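Local atomic coordinates of CalS11 (Micromonospora echinospora, PDB entry 3TOS), a protein that probably catalyses an S-adenosylmethionine-dependent O-methyl transfer in calicheamicin biosynthesis and binds the spent cofactor S-adenosyl-L-homocysteine. Residues D107-V115 with T124-V132; M230-L241 with A249-D257. All coordinates share one frame; numbering follows the deposited sequence. Where two conformers were deposited one is given.

Contact 1. Residues D107-V115 with T124-V132; sequences DTFTGFPDV and TAYQGRFAV. With SAH (S-adenosyl-L-homocysteine), chain O.
Phe112 and Phe130 form an offset edge-to-face pair, the edge of Phe130 directed at the face of Phe112 with ring planes at 87° and Phe112 CZ 3.5 Å from Phe130 CE2. Phe112 CG lies anti to the carbonyl carbon (chi1 -66°), which lays the ring alongside Arg129, CD2 near Arg129 CB and Tyr126 O, and sets its edge against SAH C8. Phe130 is itself sandwiched: Arg129 CG lies on one face and SAH SD on the other, 3.9 Å above the ring plane. Replacing Phe112 by alanine would remove the ring from between Phe130 and the adenine, and is likely to leave a gap at C8 and hold the Phe130 ring less firmly.

Two backbone bonds tie the segments together: Phe112 N donates to Arg129 O at 2.9 Å, and Gly128 N reaches a lone pair of Phe112 O at 2.8 Å, with a weak third from Val132 N to Phe109 O at the far end. Gly111 CA lies 3.0 Å from Arg129 O; a CB here would run into the carbonyl oxygens of Gly128 and Arg129, and the backbone angles also exclude it. Toward the far end Val132 CG2 abuts the edge of the Phe109 ring.

Both segments belong to the long connection after strand 103-107 of the Rossmann-like methyltransferase domain, whose last residue, Asp107, is the acid that grips the ribose, as is usual in this fold. Its OD1 accepts from SAH O2' and its OD2 from SAH O3' at 2.7 Å, while Phe109 N closes an Asx turn on OD1 and the backbone N atoms of Val78 and Arg79 also hold OD2. One water joins the ligand to both segments, donating to Asp107 OD1 and Phe130 O and accepting from Gly111 N.

Contact 2. Residues M230-L241 with A249-D257; sequences MRKVLGLDHAPL and APAYLRWGD
The His238 ring has Leu234 CD2 over the centre of one face, 4.2 Å above the plane, and a water toward the rim of the opposite face. Trp255 meets this ring obliquely, planes at 42°, with His238 NE2 3.8 Å from Trp255 CH2. At the in-plane edge of the indole sits Leu234 CD1, 3.6 Å from Trp255 CZ3, the two side chains crossing at about a right angle; Trp255 NE1 bonds to Asp237 of a neighbouring subunit.

Leu253 carries the apolar core. Its CG lies between the backbone N and the carbonyl carbon (chi1 64°), and the two methyls part: CD1 packs on Ala239 CB, whereas CD2 meets the selenomethionine Met230 tip to tip, 3.5 Å from CE, and also touches Leu241 CD2. Pro240 lies across the C-terminal residue, its CD 3.6 Å from Asp257 CB.

Water makes the polar links. One molecule donates to both His238 O and Asp257 O; another donates to Pro240 O, 2.7 Å away, and accepts from Arg254 N, a water-mediated bridge between the two backbones.

The contact joins the end of helix 225-233 and the loop after it to strand 251-254. The sheet order, 3-2-1-4-5-7-6 with this strand antiparallel, is that of class I (Rossmann-like) methyltransferases, strand 251-254 being inserted between strands 211-215 and 242-243. Met230 and Leu253 also pack on strand 211-215, while Val233 packs on helix 193-203.

Contacts 1 and 2 follow in series along the chain and do not touch: their centres are 26 Å apart and their nearest atoms about 13 Å. Contact 1 lies at the cofactor site, where Phe130 belongs to both the S-adenosyl-L-homocysteine pocket and that of the bound glutamate, its side chain about 3 Å from the latter. Contact 2 is set back from the ligands, with the Tyr252 side chain about 12 Å from the sodium ion, and several residues meet neighbouring subunits. The rest of the glutamate site lies along the chain between them: Asp216 and Glu217, which also hold the sodium, follow strand 211-215, and Trp223, whose side chain touches Thr124 of contact 1, precedes helix 225-233.

Contact 1. Residues D107-V115 with T124-V132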
loop_
_atom_site.group_PDB
_atom_site.type_symbol
_atom_site.label_atom_id
_atom_site.label_comp_id
_atom_site.label_asym_id
_atom_site.label_seq_id
_atom_site.Cartn_x
_atom_site.Cartn_y
_atom_site.Cartn_z
ATOM N N ASP B 107 35.330 -7.486 24.814
ATOM C CA ASP B 107 35.737 -8.883 24.934
ATOM C C ASP B 107 36.836 -8.938 25.985
ATOM O O ASP B 107 37.505 -7.922 26.239
ATOM C CB ASP B 107 36.307 -9.390 23.567
ATOM C CG ASP B 107 36.193 -10.872 23.392
ATOM O OD1 ASP B 107 36.746 -11.657 24.219
ATOM O OD2 ASP B 107 35.564 -11.283 22.416
ATOM N N THR B 108 37.092 -10.099 26.568
ATOM C CA THR B 108 38.309 -10.301 27.342
ATOM C C THR B 108 39.517 -10.330 26.408
ATOM O O THR B 108 40.632 -9.935 26.803
ATOM C CB THR B 108 38.306 -11.665 28.048
ATOM O OG1 THR B 108 38.100 -12.660 27.052
ATOM C CG2 THR B 108 37.186 -11.777 29.115
ATOM N N PHE B 109 39.274 -10.780 25.164
ATOM C CA PHE B 109 40.319 -11.140 24.180
ATOM C C PHE B 109 41.182 -12.273 24.658
ATOM O O PHE B 109 42.169 -12.597 24.018
ATOM C CB PHE B 109 41.101 -9.911 23.684
ATOM C CG PHE B 109 40.231 -8.914 22.984
ATOM C CD1 PHE B 109 39.868 -9.132 21.642
ATOM C CD2 PHE B 109 39.740 -7.773 23.669
ATOM C CE1 PHE B 109 39.063 -8.200 20.973
ATOM C CE2 PHE B 109 38.947 -6.834 23.017
ATOM C CZ PHE B 109 38.574 -7.064 21.677
ATOM N N THR B 110 40.765 -12.928 25.744
ATOM C CA THR B 110 41.474 -14.121 26.241
ATOM C C THR B 110 40.509 -15.288 26.366
ATOM O O THR B 110 40.755 -16.275 27.091
ATOM C CB THR B 110 42.137 -13.848 27.617
ATOM O OG1 THR B 110 41.139 -13.421 28.543
ATOM C CG2 THR B 110 43.154 -12.735 27.505
ATOM N N GLY B 111 39.396 -15.203 25.661
ATOM C CA GLY B 111 38.471 -16.329 25.695
ATOM C C GLY B 111 37.498 -16.292 26.844
ATOM O O GLY B 111 37.533 -15.388 27.683
ATOM N N PHE B 112 36.636 -17.292 26.928
ATOM C CA PHE B 112 35.680 -17.296 28.038
ATOM C C PHE B 112 36.378 -17.170 29.395
ATOM O O PHE B 112 37.326 -17.909 29.670
ATOM C CB PHE B 112 34.909 -18.645 28.076
ATOM C CG PHE B 112 34.012 -18.908 26.911
ATOM C CD1 PHE B 112 33.314 -17.908 26.257
ATOM C CD2 PHE B 112 33.794 -20.235 26.525
ATOM C CE1 PHE B 112 32.480 -18.194 25.182
ATOM C CE2 PHE B 112 32.926 -20.535 25.453
ATOM C CZ PHE B 112 32.268 -19.510 24.788
ATOM N N PRO B 113 35.936 -16.257 30.283
ATOM C CA PRO B 113 36.669 -16.123 31.563
ATOM C C PRO B 113 36.239 -17.112 32.656
ATOM O O PRO B 113 37.004 -17.373 33.601
ATOM C CB PRO B 113 36.324 -14.698 32.014
ATOM C CG PRO B 113 34.917 -14.510 31.462
ATOM C CD PRO B 113 34.909 -15.200 30.112
ATOM N N ASP B 114 35.005 -17.614 32.532
ATOM C CA ASP B 114 34.466 -18.673 33.390
ATOM C C ASP B 114 33.279 -19.208 32.641
ATOM O O ASP B 114 32.822 -18.555 31.668
ATOM C CB ASP B 114 34.011 -18.112 34.740
ATOM C CG ASP B 114 33.233 -16.830 34.609
ATOM O OD1 ASP B 114 32.211 -16.738 33.893
ATOM O OD2 ASP B 114 33.685 -15.864 35.193
ATOM N N VAL B 115 32.782 -20.383 33.022
ATOM C CA VAL B 115 31.447 -20.707 32.537
ATOM C C VAL B 115 30.518 -21.185 33.650
ATOM O O VAL B 115 30.963 -21.571 34.729
ATOM C CB VAL B 115 31.491 -21.770 31.380
ATOM C CG1 VAL B 115 32.474 -21.351 30.279
ATOM C CG2 VAL B 115 31.877 -23.159 31.898
ATOM N N THR B 124 32.992 -27.302 23.950
ATOM C CA THR B 124 33.851 -26.101 23.909
ATOM C C THR B 124 33.521 -25.057 24.958
ATOM O O THR B 124 34.076 -23.947 24.952
ATOM C CB THR B 124 33.914 -25.440 22.514
ATOM O OG1 THR B 124 32.590 -25.097 22.107
ATOM C CG2 THR B 124 34.550 -26.387 21.511
ATOM N N ALA B 125 32.708 -25.447 25.935
ATOM C CA ALA B 125 32.360 -24.538 27.041
ATOM C C ALA B 125 33.367 -24.668 28.196
ATOM O O ALA B 125 33.104 -25.310 29.226
ATOM C CB ALA B 125 30.912 -24.796 27.507
ATOM N N TYR B 126 34.537 -24.058 28.017
ATOM C CA TYR B 126 35.550 -24.083 29.053
ATOM C C TYR B 126 36.325 -22.773 29.047
ATOM O O TYR B 126 36.349 -22.042 28.029
ATOM C CB TYR B 126 36.492 -25.309 28.928
ATOM C CG TYR B 126 37.126 -25.454 27.559
ATOM C CD1 TYR B 126 38.124 -24.567 27.142
ATOM C CD2 TYR B 126 36.716 -26.442 26.663
ATOM C CE1 TYR B 126 38.753 -24.661 25.850
ATOM C CE2 TYR B 126 37.326 -26.544 25.387
ATOM C CZ TYR B 126 38.322 -25.650 24.978
ATOM O OH TYR B 126 38.888 -25.781 23.713
ATOM N N GLN B 127 36.909 -22.434 30.193
ATOM C CA GLN B 127 37.710 -21.179 30.303
ATOM C C GLN B 127 38.818 -21.102 29.218
ATOM O O GLN B 127 39.555 -22.065 28.969
ATOM C CB GLN B 127 38.322 -21.067 31.718
ATOM C CG GLN B 127 38.901 -19.698 32.089
ATOM C CD GLN B 127 40.197 -19.292 31.337
ATOM O OE1 GLN B 127 40.347 -18.125 30.858
ATOM N NE2 GLN B 127 41.152 -20.206 31.288
ATOM N N GLY B 128 38.867 -19.963 28.542
ATOM C CA GLY B 128 39.860 -19.699 27.532
ATOM C C GLY B 128 39.452 -20.002 26.115
ATOM O O GLY B 128 40.164 -19.641 25.200
ATOM N N ARG B 129 38.328 -20.681 25.923
ATOM C CA ARG B 129 37.854 -20.987 24.580
ATOM C C ARG B 129 37.649 -19.671 23.850
ATOM O O ARG B 129 37.133 -18.719 24.449
ATOM C CB ARG B 129 36.542 -21.785 24.601
ATOM C CG ARG B 129 36.000 -22.030 23.199
ATOM C CD ARG B 129 36.901 -23.148 22.513
ATOM N NE ARG B 129 36.532 -23.474 21.133
ATOM C CZ ARG B 129 37.047 -24.479 20.426
ATOM N NH1 ARG B 129 37.948 -25.306 20.947
ATOM N NH2 ARG B 129 36.632 -24.695 19.183
ATOM N N PHE B 130 38.087 -19.608 22.578
ATOM C CA PHE B 130 37.999 -18.410 21.763
ATOM C C PHE B 130 39.064 -17.332 22.048
ATOM O O PHE B 130 38.962 -16.215 21.511
ATOM C CB PHE B 130 36.610 -17.740 21.695
ATOM C CG PHE B 130 35.507 -18.603 21.170
ATOM C CD1 PHE B 130 35.529 -19.099 19.880
ATOM C CD2 PHE B 130 34.398 -18.835 21.958
ATOM C CE1 PHE B 130 34.499 -19.903 19.402
ATOM C CE2 PHE B 130 33.354 -19.619 21.500
ATOM C CZ PHE B 130 33.399 -20.151 20.193
ATOM N N ALA B 131 40.063 -17.637 22.883
ATOM C CA ALA B 131 41.190 -16.728 23.106
ATOM C C ALA B 131 41.803 -16.305 21.754
ATOM O O ALA B 131 41.926 -17.130 20.836
ATOM C CB ALA B 131 42.264 -17.377 23.913
ATOM N N VAL B 132 42.206 -15.035 21.646
ATOM C CA VAL B 132 42.968 -14.607 20.520
ATOM C C VAL B 132 44.372 -14.237 21.046
ATOM O O VAL B 132 44.583 -14.120 22.242
ATOM C CB VAL B 132 42.268 -13.428 19.788
ATOM C CG1 VAL B 132 40.866 -13.895 19.301
ATOM C CG2 VAL B 132 42.107 -12.233 20.694
HETATM N N SAH O . 31.585 -12.050 17.185
HETATM C CA SAH O . 32.728 -12.979 16.910
HETATM C CB SAH O . 32.641 -14.279 17.692
HETATM C CG SAH O . 32.766 -14.053 19.213
HETATM S SD SAH O . 33.161 -15.594 20.015
HETATM C C SAH O . 32.678 -13.290 15.415
HETATM O O SAH O . 33.564 -14.030 14.887
HETATM O OXT SAH O . 31.853 -12.739 14.674
HETATM C "C5'" SAH O . 32.630 -15.314 21.712
HETATM C "C4'" SAH O . 33.426 -14.187 22.454
HETATM O "O4'" SAH O . 32.733 -13.862 23.667
HETATM C "C3'" SAH O . 34.805 -14.721 22.870
HETATM O "O3'" SAH O . 35.853 -13.959 22.221
HETATM C "C2'" SAH O . 34.779 -14.579 24.382
HETATM O "O2'" SAH O . 36.038 -14.211 24.983
HETATM C "C1'" SAH O . 33.712 -13.478 24.588
HETATM N N9 SAH O . 33.123 -13.517 25.949
HETATM C C8 SAH O . 32.374 -14.505 26.507
HETATM N N7 SAH O . 32.125 -14.124 27.787
HETATM C C5 SAH O . 32.713 -12.936 28.042
HETATM C C6 SAH O . 32.793 -12.045 29.204
HETATM N N6 SAH O . 32.240 -12.413 30.383
HETATM N N1 SAH O . 33.478 -10.887 29.033
HETATM C C2 SAH O . 34.046 -10.543 27.838
HETATM N N3 SAH O . 34.072 -11.342 26.748
HETATM C C4 SAH O . 33.351 -12.516 26.825
HETATM O O HOH W 1 38.794 -13.881 23.035
#

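Contact 2. Residues M230-L241 with A249-D257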
loop_
_atom_site.group_PDB
_atom_site.type_symbol
_atom_site.label_atom_id
_atom_site.label_comp_id
_atom_site.label_asym_id
_atom_site.label_seq_id
_atom_site.Cartn_x
_atom_site.Cartn_y
_atom_site.Cartn_z
HETATM N N MSE B 230 17.546 -14.342 28.633
HETATM C CA MSE B 230 16.388 -13.589 28.198
HETATM C C MSE B 230 15.149 -13.991 28.986
HETATM O O MSE B 230 14.328 -13.139 29.347
HETATM C CB MSE B 230 16.118 -13.775 26.696
HETATM C CG MSE B 230 14.824 -13.063 26.266
HETATM SE SE MSE B 230 14.802 -12.388 24.422
HETATM C CE MSE B 230 15.594 -10.630 24.745
ATOM N N ARG B 231 14.981 -15.282 29.248
ATOM C CA ARG B 231 13.792 -15.702 29.982
ATOM C C ARG B 231 13.801 -15.182 31.416
ATOM O O ARG B 231 12.729 -14.884 32.005
ATOM C CB ARG B 231 13.669 -17.231 29.931
ATOM C CG ARG B 231 13.037 -17.695 28.648
ATOM C CD ARG B 231 12.692 -19.207 28.672
ATOM N NE ARG B 231 13.857 -20.114 28.678
ATOM C CZ ARG B 231 14.198 -20.915 29.682
ATOM N NH1 ARG B 231 15.255 -21.699 29.511
ATOM N NH2 ARG B 231 13.490 -20.932 30.818
ATOM N N LYS B 232 14.984 -15.007 31.969
ATOM C CA LYS B 232 15.099 -14.385 33.313
ATOM C C LYS B 232 14.899 -12.881 33.346
ATOM O O LYS B 232 14.340 -12.358 34.309
ATOM C CB LYS B 232 16.423 -14.718 33.983
ATOM C CG LYS B 232 16.437 -16.205 34.410
ATOM C CD LYS B 232 17.510 -16.495 35.385
ATOM C CE LYS B 232 17.713 -17.991 35.603
ATOM N NZ LYS B 232 16.707 -18.631 36.525
ATOM N N VAL B 233 15.370 -12.171 32.335
ATOM C CA VAL B 233 15.408 -10.718 32.423
ATOM C C VAL B 233 14.120 -10.111 31.846
ATOM O O VAL B 233 13.521 -9.188 32.435
ATOM C CB VAL B 233 16.651 -10.204 31.654
ATOM C CG1 VAL B 233 16.691 -8.673 31.659
ATOM C CG2 VAL B 233 17.922 -10.736 32.293
ATOM N N LEU B 234 13.707 -10.629 30.680
ATOM C CA LEU B 234 12.613 -10.012 29.919
ATOM C C LEU B 234 11.421 -10.924 29.640
ATOM O O LEU B 234 10.264 -10.456 29.630
ATOM C CB LEU B 234 13.134 -9.472 28.565
ATOM C CG LEU B 234 14.206 -8.352 28.647
ATOM C CD1 LEU B 234 14.647 -7.893 27.256
ATOM C CD2 LEU B 234 13.711 -7.148 29.383
ATOM N N GLY B 235 11.704 -12.204 29.383
ATOM C CA GLY B 235 10.713 -13.122 28.826
ATOM C C GLY B 235 10.844 -13.164 27.310
ATOM O O GLY B 235 11.099 -12.112 26.672
ATOM N N LEU B 236 10.649 -14.343 26.714
ATOM C CA LEU B 236 10.789 -14.463 25.256
ATOM C C LEU B 236 9.683 -13.756 24.495
ATOM O O LEU B 236 9.871 -13.471 23.311
ATOM C CB LEU B 236 10.862 -15.947 24.850
ATOM C CG LEU B 236 12.196 -16.627 25.226
ATOM C CD1 LEU B 236 12.123 -18.172 25.067
ATOM C CD2 LEU B 236 13.363 -16.114 24.365
ATOM N N ASP B 237 8.565 -13.419 25.166
ATOM C CA ASP B 237 7.475 -12.720 24.463
ATOM C C ASP B 237 7.399 -11.250 24.915
ATOM O O ASP B 237 6.377 -10.548 24.693
ATOM C CB ASP B 237 6.127 -13.434 24.637
ATOM C CG ASP B 237 5.642 -13.435 26.098
ATOM O OD1 ASP B 237 6.406 -13.002 27.014
ATOM O OD2 ASP B 237 4.491 -13.886 26.346
ATOM N N HIS B 238 8.478 -10.754 25.546
ATOM C CA HIS B 238 8.550 -9.334 25.852
ATOM C C HIS B 238 8.463 -8.470 24.585
ATOM O O HIS B 238 7.827 -7.389 24.561
ATOM C CB HIS B 238 9.841 -9.031 26.590
ATOM C CG HIS B 238 9.998 -7.582 26.931
ATOM N ND1 HIS B 238 9.355 -7.017 28.006
ATOM C CD2 HIS B 238 10.703 -6.591 26.338
ATOM C CE1 HIS B 238 9.667 -5.728 28.065
ATOM N NE2 HIS B 238 10.515 -5.463 27.086
ATOM N N ALA B 239 9.157 -8.925 23.536
ATOM C CA ALA B 239 9.152 -8.273 22.222
ATOM C C ALA B 239 9.124 -9.382 21.173
ATOM O O ALA B 239 9.297 -10.558 21.512
ATOM C CB ALA B 239 10.426 -7.449 22.051
ATOM N N PRO B 240 8.878 -9.026 19.887
ATOM C CA PRO B 240 8.836 -10.089 18.869
ATOM C C PRO B 240 10.227 -10.446 18.407
ATOM O O PRO B 240 10.921 -9.630 17.780
ATOM C CB PRO B 240 8.084 -9.440 17.707
ATOM C CG PRO B 240 7.494 -8.089 18.306
ATOM C CD PRO B 240 8.498 -7.713 19.354
ATOM N N LEU B 241 10.645 -11.674 18.692
ATOM C CA LEU B 241 11.938 -12.144 18.159
ATOM C C LEU B 241 11.757 -12.600 16.709
ATOM O O LEU B 241 10.770 -13.292 16.385
ATOM C CB LEU B 241 12.407 -13.312 19.012
ATOM C CG LEU B 241 13.025 -12.875 20.344
ATOM C CD1 LEU B 241 12.966 -14.058 21.327
ATOM C CD2 LEU B 241 14.421 -12.322 20.187
ATOM N N ALA B 249 20.363 -17.723 12.477
ATOM C CA ALA B 249 20.841 -16.638 13.381
ATOM C C ALA B 249 21.236 -15.511 12.447
ATOM O O ALA B 249 21.648 -15.780 11.303
ATOM C CB ALA B 249 22.063 -17.113 14.190
ATOM N N PRO B 250 21.175 -14.270 12.928
ATOM C CA PRO B 250 20.786 -13.887 14.303
ATOM C C PRO B 250 19.281 -13.915 14.547
ATOM O O PRO B 250 18.467 -13.884 13.590
ATOM C CB PRO B 250 21.291 -12.465 14.374
ATOM C CG PRO B 250 21.032 -11.925 13.003
ATOM C CD PRO B 250 21.485 -13.075 12.089
ATOM N N ALA B 251 18.917 -13.958 15.820
ATOM C CA ALA B 251 17.554 -13.666 16.219
ATOM C C ALA B 251 17.578 -12.237 16.752
ATOM O O ALA B 251 18.490 -11.880 17.502
ATOM C CB ALA B 251 17.117 -14.605 17.309
ATOM N N TYR B 252 16.591 -11.426 16.389
ATOM C CA TYR B 252 16.665 -10.028 16.804
ATOM C C TYR B 252 15.281 -9.498 17.087
ATOM O O TYR B 252 14.285 -9.969 16.565
ATOM C CB TYR B 252 17.344 -9.160 15.701
ATOM C CG TYR B 252 16.526 -8.979 14.456
ATOM C CD1 TYR B 252 16.433 -9.991 13.487
ATOM C CD2 TYR B 252 15.881 -7.767 14.217
ATOM C CE1 TYR B 252 15.673 -9.814 12.345
ATOM C CE2 TYR B 252 15.116 -7.581 13.080
ATOM C CZ TYR B 252 15.011 -8.616 12.150
ATOM O OH TYR B 252 14.255 -8.387 11.025
ATOM N N LEU B 253 15.247 -8.520 17.976
ATOM C CA LEU B 253 13.990 -7.847 18.315
ATOM C C LEU B 253 14.150 -6.321 18.173
ATOM O O LEU B 253 15.244 -5.779 18.295
ATOM C CB LEU B 253 13.579 -8.236 19.738
ATOM C CG LEU B 253 14.513 -7.807 20.871
ATOM C CD1 LEU B 253 14.118 -6.381 21.353
ATOM C CD2 LEU B 253 14.323 -8.810 22.011
ATOM N N ARG B 254 13.030 -5.640 17.979
ATOM C CA ARG B 254 12.982 -4.182 17.873
ATOM C C ARG B 254 12.420 -3.760 19.212
ATOM O O ARG B 254 11.249 -4.062 19.533
ATOM C CB ARG B 254 12.064 -3.732 16.729
ATOM C CG ARG B 254 12.074 -2.233 16.435
ATOM C CD ARG B 254 11.647 -2.040 14.986
ATOM N NE ARG B 254 11.421 -0.663 14.572
ATOM C CZ ARG B 254 10.250 -0.042 14.650
ATOM N NH1 ARG B 254 9.189 -0.651 15.181
ATOM N NH2 ARG B 254 10.136 1.187 14.194
ATOM N N TRP B 255 13.246 -3.099 20.010
ATOM C CA TRP B 255 12.832 -2.714 21.363
ATOM C C TRP B 255 11.499 -1.936 21.348
ATOM O O TRP B 255 11.324 -0.961 20.558
ATOM C CB TRP B 255 13.931 -1.835 21.992
ATOM C CG TRP B 255 13.751 -1.638 23.462
ATOM C CD1 TRP B 255 13.356 -0.461 24.114
ATOM C CD2 TRP B 255 13.915 -2.633 24.489
ATOM N NE1 TRP B 255 13.279 -0.711 25.447
ATOM C CE2 TRP B 255 13.620 -2.007 25.713
ATOM C CE3 TRP B 255 14.270 -4.002 24.486
ATOM C CZ2 TRP B 255 13.667 -2.692 26.944
ATOM C CZ3 TRP B 255 14.358 -4.650 25.683
ATOM C CH2 TRP B 255 14.056 -3.999 26.906
ATOM N N GLY B 256 10.564 -2.396 22.187
ATOM C CA GLY B 256 9.291 -1.745 22.389
ATOM C C GLY B 256 8.196 -2.288 21.491
ATOM O O GLY B 256 7.026 -1.864 21.643
ATOM N N ASP B 257 8.522 -3.170 20.547
ATOM C CA ASP B 257 7.510 -3.706 19.657
ATOM C C ASP B 257 6.706 -4.837 20.323
ATOM O O ASP B 257 7.004 -5.337 21.430
ATOM C CB ASP B 257 8.144 -4.262 18.365
ATOM C CG ASP B 257 8.267 -3.235 17.251
ATOM O OD1 ASP B 257 8.016 -2.049 17.497
ATOM O OD2 ASP B 257 8.637 -3.622 16.122
ATOM O OXT ASP B 257 5.664 -5.237 19.749
HETATM O O HOH W 2 7.984 -4.862 23.776
HETATM O O HOH W 3 10.842 -7.123 16.697
#